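Local coordinates for YdhT protein (Bacillus subtilis, PDB 3CBW), which cuts the beta-1,4-linked backbones of mannan, galactomannan and glucomannan at internal positions, taking part in the breakdown of glucomannan, at residues 94-99 and 159-164; 209-212 and 216-219. The protein carries 3 engineered substitutions. All coordinates share one frame; numbering follows the deposited sequence.

Contact 1: residues 94-99 and 159-164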
loop_
_atom_site.group_PDB
_atom_site.type_symbol
_atom_site.label_atom_id
_atom_site.label_comp_id
_atom_site.label_asym_id
_atom_site.label_seq_id
_atom_site.Cartn_x
_atom_site.Cartn_y
_atom_site.Cartn_z
ATOM N N SER A 94 15.417 7.598 -3.047
ATOM C CA SER A 94 16.490 7.573 -2.045
ATOM C C SER A 94 16.122 6.870 -0.733
ATOM O O SER A 94 17.019 6.531 0.039
ATOM C CB SER A 94 17.019 8.983 -1.772
ATOM O OG SER A 94 16.047 9.798 -1.154
ATOM N N CYS A 95 14.831 6.657 -0.476
ATOM C CA CYS A 95 14.395 5.902 0.701
ATOM C C CYS A 95 14.759 4.415 0.603
ATOM O O CYS A 95 14.659 3.698 1.589
ATOM C CB CYS A 95 12.890 6.052 0.906
ATOM S SG CYS A 95 11.859 5.363 -0.455
ATOM N N ASN A 96 15.185 3.958 -0.574
ATOM C CA ASN A 96 15.485 2.540 -0.799
ATOM C C ASN A 96 16.420 1.920 0.224
ATOM O O ASN A 96 16.166 0.824 0.700
ATOM C CB ASN A 96 16.084 2.324 -2.179
ATOM C CG ASN A 96 15.039 2.176 -3.262
ATOM O OD1 ASN A 96 13.845 2.096 -2.995
ATOM N ND2 ASN A 96 15.498 2.111 -4.501
ATOM N N GLY A 97 17.518 2.598 0.548
ATOM C CA GLY A 97 18.480 2.056 1.513
ATOM C C GLY A 97 17.803 1.655 2.818
ATOM O O GLY A 97 18.010 0.552 3.331
ATOM N N ASP A 98 16.981 2.556 3.353
ATOM C CA ASP A 98 16.248 2.308 4.589
ATOM C C ASP A 98 15.234 1.176 4.454
ATOM O O ASP A 98 15.029 0.410 5.398
ATOM C CB ASP A 98 15.572 3.584 5.078
ATOM C CG ASP A 98 16.554 4.549 5.725
ATOM O OD1 ASP A 98 17.612 4.106 6.225
ATOM O OD2 ASP A 98 16.270 5.759 5.736
ATOM N N LEU A 99 14.618 1.057 3.281
ATOM C CA LEU A 99 13.678 -0.039 3.061
ATOM C C LEU A 99 14.386 -1.394 3.048
ATOM O O LEU A 99 13.899 -2.364 3.630
ATOM C CB LEU A 99 12.917 0.177 1.764
ATOM C CG LEU A 99 12.044 1.429 1.634
ATOM C CD1 LEU A 99 11.338 1.441 0.294
ATOM C CD2 LEU A 99 11.034 1.568 2.768
ATOM N N LEU A 159 12.835 0.343 -7.942
ATOM C CA LEU A 159 12.427 -0.986 -7.474
ATOM C C LEU A 159 13.500 -2.049 -7.736
ATOM O O LEU A 159 13.711 -2.962 -6.921
ATOM C CB LEU A 159 11.074 -1.400 -8.055
ATOM C CG LEU A 159 9.900 -0.508 -7.631
ATOM C CD1 LEU A 159 8.653 -0.881 -8.396
ATOM C CD2 LEU A 159 9.646 -0.584 -6.146
ATOM N N GLN A 160 14.220 -1.904 -8.846
ATOM C CA GLN A 160 15.281 -2.842 -9.185
ATOM C C GLN A 160 16.354 -2.898 -8.103
ATOM O O GLN A 160 16.911 -3.956 -7.843
ATOM C CB GLN A 160 15.909 -2.425 -10.516
ATOM C CG GLN A 160 17.025 -3.320 -10.994
ATOM C CD GLN A 160 16.529 -4.670 -11.411
ATOM O OE1 GLN A 160 15.546 -4.781 -12.147
ATOM N NE2 GLN A 160 17.212 -5.717 -10.954
ATOM N N GLU A 161 16.635 -1.755 -7.476
ATOM C CA GLU A 161 17.649 -1.714 -6.428
ATOM C C GLU A 161 17.286 -2.673 -5.281
ATOM O O GLU A 161 18.132 -3.392 -4.754
ATOM C CB GLU A 161 17.838 -0.291 -5.911
ATOM C CG GLU A 161 18.974 -0.197 -4.918
ATOM C CD GLU A 161 19.195 1.194 -4.369
ATOM O OE1 GLU A 161 18.410 2.129 -4.681
ATOM O OE2 GLU A 161 20.172 1.330 -3.605
ATOM N N LEU A 162 16.008 -2.706 -4.918
ATOM C CA LEU A 162 15.536 -3.603 -3.864
ATOM C C LEU A 162 15.561 -5.056 -4.335
ATOM O O LEU A 162 15.950 -5.948 -3.578
ATOM C CB LEU A 162 14.125 -3.197 -3.409
ATOM C CG LEU A 162 13.973 -1.713 -3.031
ATOM C CD1 LEU A 162 12.513 -1.329 -2.902
ATOM C CD2 LEU A 162 14.730 -1.357 -1.786
ATOM N N GLU A 163 15.186 -5.293 -5.590
ATOM C CA GLU A 163 15.187 -6.643 -6.139
ATOM C C GLU A 163 16.583 -7.259 -6.133
ATOM O O GLU A 163 16.735 -8.463 -5.918
ATOM C CB GLU A 163 14.624 -6.622 -7.552
ATOM C CG GLU A 163 14.342 -8.009 -8.086
ATOM C CD GLU A 163 14.032 -8.022 -9.545
ATOM O OE1 GLU A 163 14.281 -6.997 -10.215
ATOM O OE2 GLU A 163 13.515 -9.056 -10.011
ATOM N N ASN A 164 17.598 -6.426 -6.360
ATOM C CA ASN A 164 18.996 -6.888 -6.385
ATOM C C ASN A 164 19.467 -7.454 -5.053
ATOM O O ASN A 164 20.434 -8.228 -5.009
ATOM C CB ASN A 164 19.926 -5.756 -6.823
ATOM C CG ASN A 164 19.781 -5.416 -8.295
ATOM O OD1 ASN A 164 19.216 -6.184 -9.067
ATOM N ND2 ASN A 164 20.308 -4.263 -8.694
#
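The amide of Asn96 and the carboxylate of Glu161 stand nearly square to each other, their planes 77° apart. Over one face of the amide lies the isobutyl end of Leu162, with CD1 3.7 Å from Asn96 OD1; within the amide plane, Asn96 ND2 donates to Glu161 OE1 at 2.9 Å, an almost straight bond. The acceptor is met from above the carboxylate plane, 39° out of it. Glu161 reaches there because its CG is trans to the backbone N (chi1 -175°) and the chain beyond is fully stretched, carrying the charge across from one helix to the other while leaving it near the surface. Leu162 CD2 sits 3.6 Å from Asn96 O and 4.3 Å from Leu99 CB, where the two leucines carry the apolar packing inward onto Ile111. Helices 96-104 and 143-163 thus join as outer helices of a TIM barrel, over strands 72-79 and 108-114. Asparagine suits its buried place, since both ends of the amide find partners: OD1 takes a bond from Tyr77 OH, and ND2 also serves Gly158 O. A leucine here would probably leave the Tyr77 hydroxyl without this acceptor, take the side-chain N-H away from Gly158 O and set the Glu161 carboxylate free to swing. The chemistry is thus a buried neutral amide tying strand and helix together, with the formal charge probably kept at the solvent-facing side, on Glu161.

Contact 2: residues 209-212 and 216-219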
loop_
_atom_site.group_PDB
_atom_site.type_symbol
_atom_site.label_atom_id
_atom_site.label_comp_id
_atom_site.label_asym_id
_atom_site.label_seq_id
_atom_site.Cartn_x
_atom_site.Cartn_y
_atom_site.Cartn_z
ATOM N N HIS A 209 1.996 -4.777 -16.104
ATOM C CA HIS A 209 2.792 -5.305 -17.214
ATOM C C HIS A 209 4.106 -4.579 -17.381
ATOM O O HIS A 209 5.115 -5.215 -17.698
ATOM C CB HIS A 209 1.983 -5.301 -18.508
ATOM C CG HIS A 209 0.872 -6.289 -18.488
ATOM N ND1 HIS A 209 -0.417 -5.982 -18.871
ATOM C CD2 HIS A 209 0.854 -7.581 -18.094
ATOM C CE1 HIS A 209 -1.178 -7.051 -18.723
ATOM N NE2 HIS A 209 -0.432 -8.036 -18.254
ATOM N N TYR A 210 4.128 -3.274 -17.143
ATOM C CA TYR A 210 5.377 -2.542 -17.226
ATOM C C TYR A 210 6.355 -3.078 -16.183
ATOM O O TYR A 210 7.516 -3.369 -16.484
ATOM C CB TYR A 210 5.138 -1.048 -17.007
ATOM C CG TYR A 210 6.333 -0.197 -17.354
ATOM C CD1 TYR A 210 6.420 0.411 -18.604
ATOM C CD2 TYR A 210 7.376 0.004 -16.447
ATOM C CE1 TYR A 210 7.503 1.195 -18.954
ATOM C CE2 TYR A 210 8.485 0.796 -16.788
ATOM C CZ TYR A 210 8.534 1.385 -18.055
ATOM O OH TYR A 210 9.592 2.178 -18.446
ATOM N N MET A 211 5.901 -3.193 -14.935
ATOM C CA MET A 211 6.801 -3.609 -13.862
ATOM C C MET A 211 7.207 -5.072 -13.990
ATOM O O MET A 211 8.369 -5.412 -13.809
ATOM C CB MET A 211 6.155 -3.361 -12.496
ATOM C CG MET A 211 5.914 -1.883 -12.164
ATOM S SD MET A 211 7.395 -0.736 -12.289
ATOM C CE MET A 211 6.477 0.863 -12.415
ATOM N N THR A 212 6.243 -5.935 -14.280
ATOM C CA THR A 212 6.467 -7.374 -14.259
ATOM C C THR A 212 7.147 -7.852 -15.541
ATOM O O THR A 212 8.134 -8.588 -15.486
ATOM C CB THR A 212 5.131 -8.108 -14.032
ATOM O OG1 THR A 212 4.522 -7.597 -12.842
ATOM C CG2 THR A 212 5.329 -9.601 -13.901
ATOM N N GLY A 216 10.770 -6.852 -15.575
ATOM C CA GLY A 216 11.165 -8.109 -14.939
ATOM C C GLY A 216 11.224 -8.073 -13.422
ATOM O O GLY A 216 11.992 -8.809 -12.802
ATOM N N LEU A 217 10.395 -7.235 -12.803
ATOM C CA LEU A 217 10.470 -7.048 -11.352
ATOM C C LEU A 217 9.766 -8.181 -10.605
ATOM O O LEU A 217 8.542 -8.280 -10.621
ATOM C CB LEU A 217 9.942 -5.670 -10.950
ATOM C CG LEU A 217 10.737 -4.494 -11.534
ATOM C CD1 LEU A 217 9.995 -3.197 -11.333
ATOM C CD2 LEU A 217 12.144 -4.358 -10.957
ATOM N N ASP A 218 10.559 -9.035 -9.958
ATOM C CA ASP A 218 10.095 -10.324 -9.433
ATOM C C ASP A 218 9.990 -10.372 -7.904
ATOM O O ASP A 218 9.797 -11.442 -7.336
ATOM C CB ASP A 218 10.994 -11.459 -9.974
ATOM C CG ASP A 218 10.835 -11.677 -11.465
ATOM O OD1 ASP A 218 9.747 -11.390 -12.000
ATOM O OD2 ASP A 218 11.815 -12.147 -12.089
ATOM N N HIS A 219 10.041 -9.207 -7.268
ATOM C CA HIS A 219 10.023 -9.092 -5.813
ATOM C C HIS A 219 8.794 -8.315 -5.334
ATOM O O HIS A 219 8.733 -7.935 -4.172
ATOM C CB HIS A 219 11.305 -8.406 -5.340
ATOM C CG HIS A 219 11.446 -6.995 -5.821
ATOM N ND1 HIS A 219 11.112 -6.609 -7.106
ATOM C CD2 HIS A 219 11.845 -5.871 -5.178
ATOM C CE1 HIS A 219 11.318 -5.307 -7.234
ATOM N NE2 HIS A 219 11.768 -4.839 -6.081
HETATM O O HOH W 1 5.813 -7.825 -10.448
HETATM O O HOH W 2 8.971 -10.966 -14.605
#
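Leu217 N donates to Met211 O at 2.9 Å, closing the C-terminal end of helix 194-214 in a glycine C-cap related to the Schellman motif, but with a 7→1 bond in place of the classical 6→1, after the wider pi-type turn at 210-212. The bond is fairly straight, 161° at the hydrogen. Gly216, with phi +62°, is the first residue to leave the helical conformation; its left-handed backbone suits a residue without a side chain, and its CA comes within 3.1 Å of Thr212 O in a CA-H...O contact. Met211 and Leu217 run side by side, Leu217 CD1 lying 3.7 Å from Met211 SD. A bend at chi2 (-54°) of the flexible methionine turns its sulfur alongside the leucine, and both are apolar, which suits their buried place between the helix end and its neighbours. Around this shell, Met211 packs on Leu220 and Trp222 of the strand that follows in the barrel, and Leu217 on Gln160 and Glu163 of helix 143-163. Thr212 OG1 bonds to Tyr208 O one turn back and also accepts from a water at 2.7 Å. That same water donates to Leu217 O at 2.8 Å, pinning the loop backbone to the helix.

Overall arrangement
Helix 143-163 connects the two contacts, whose centres lie about 15 Å apart. It meets helix 96-104 in contact 1, while its last turn reaches the loop 216-219 of contact 2: Glu163 OE2 probably accepts a hydrogen bond from Asp218 N at 3.0 Å, and Leu159 O takes a weak one from His219 NE2. Three helices around the TIM barrel, 96-104, 143-163 and 194-214, are thereby tied in sequence through the middle one. Neither contact forms the catalytic centre. Contact 1 comes nearer, the Leu99 side chain being about 12 Å from that of Trp307, a probable substrate-binding residue; contact 2 caps a helix away from the residues thought to act in catalysis or substrate binding.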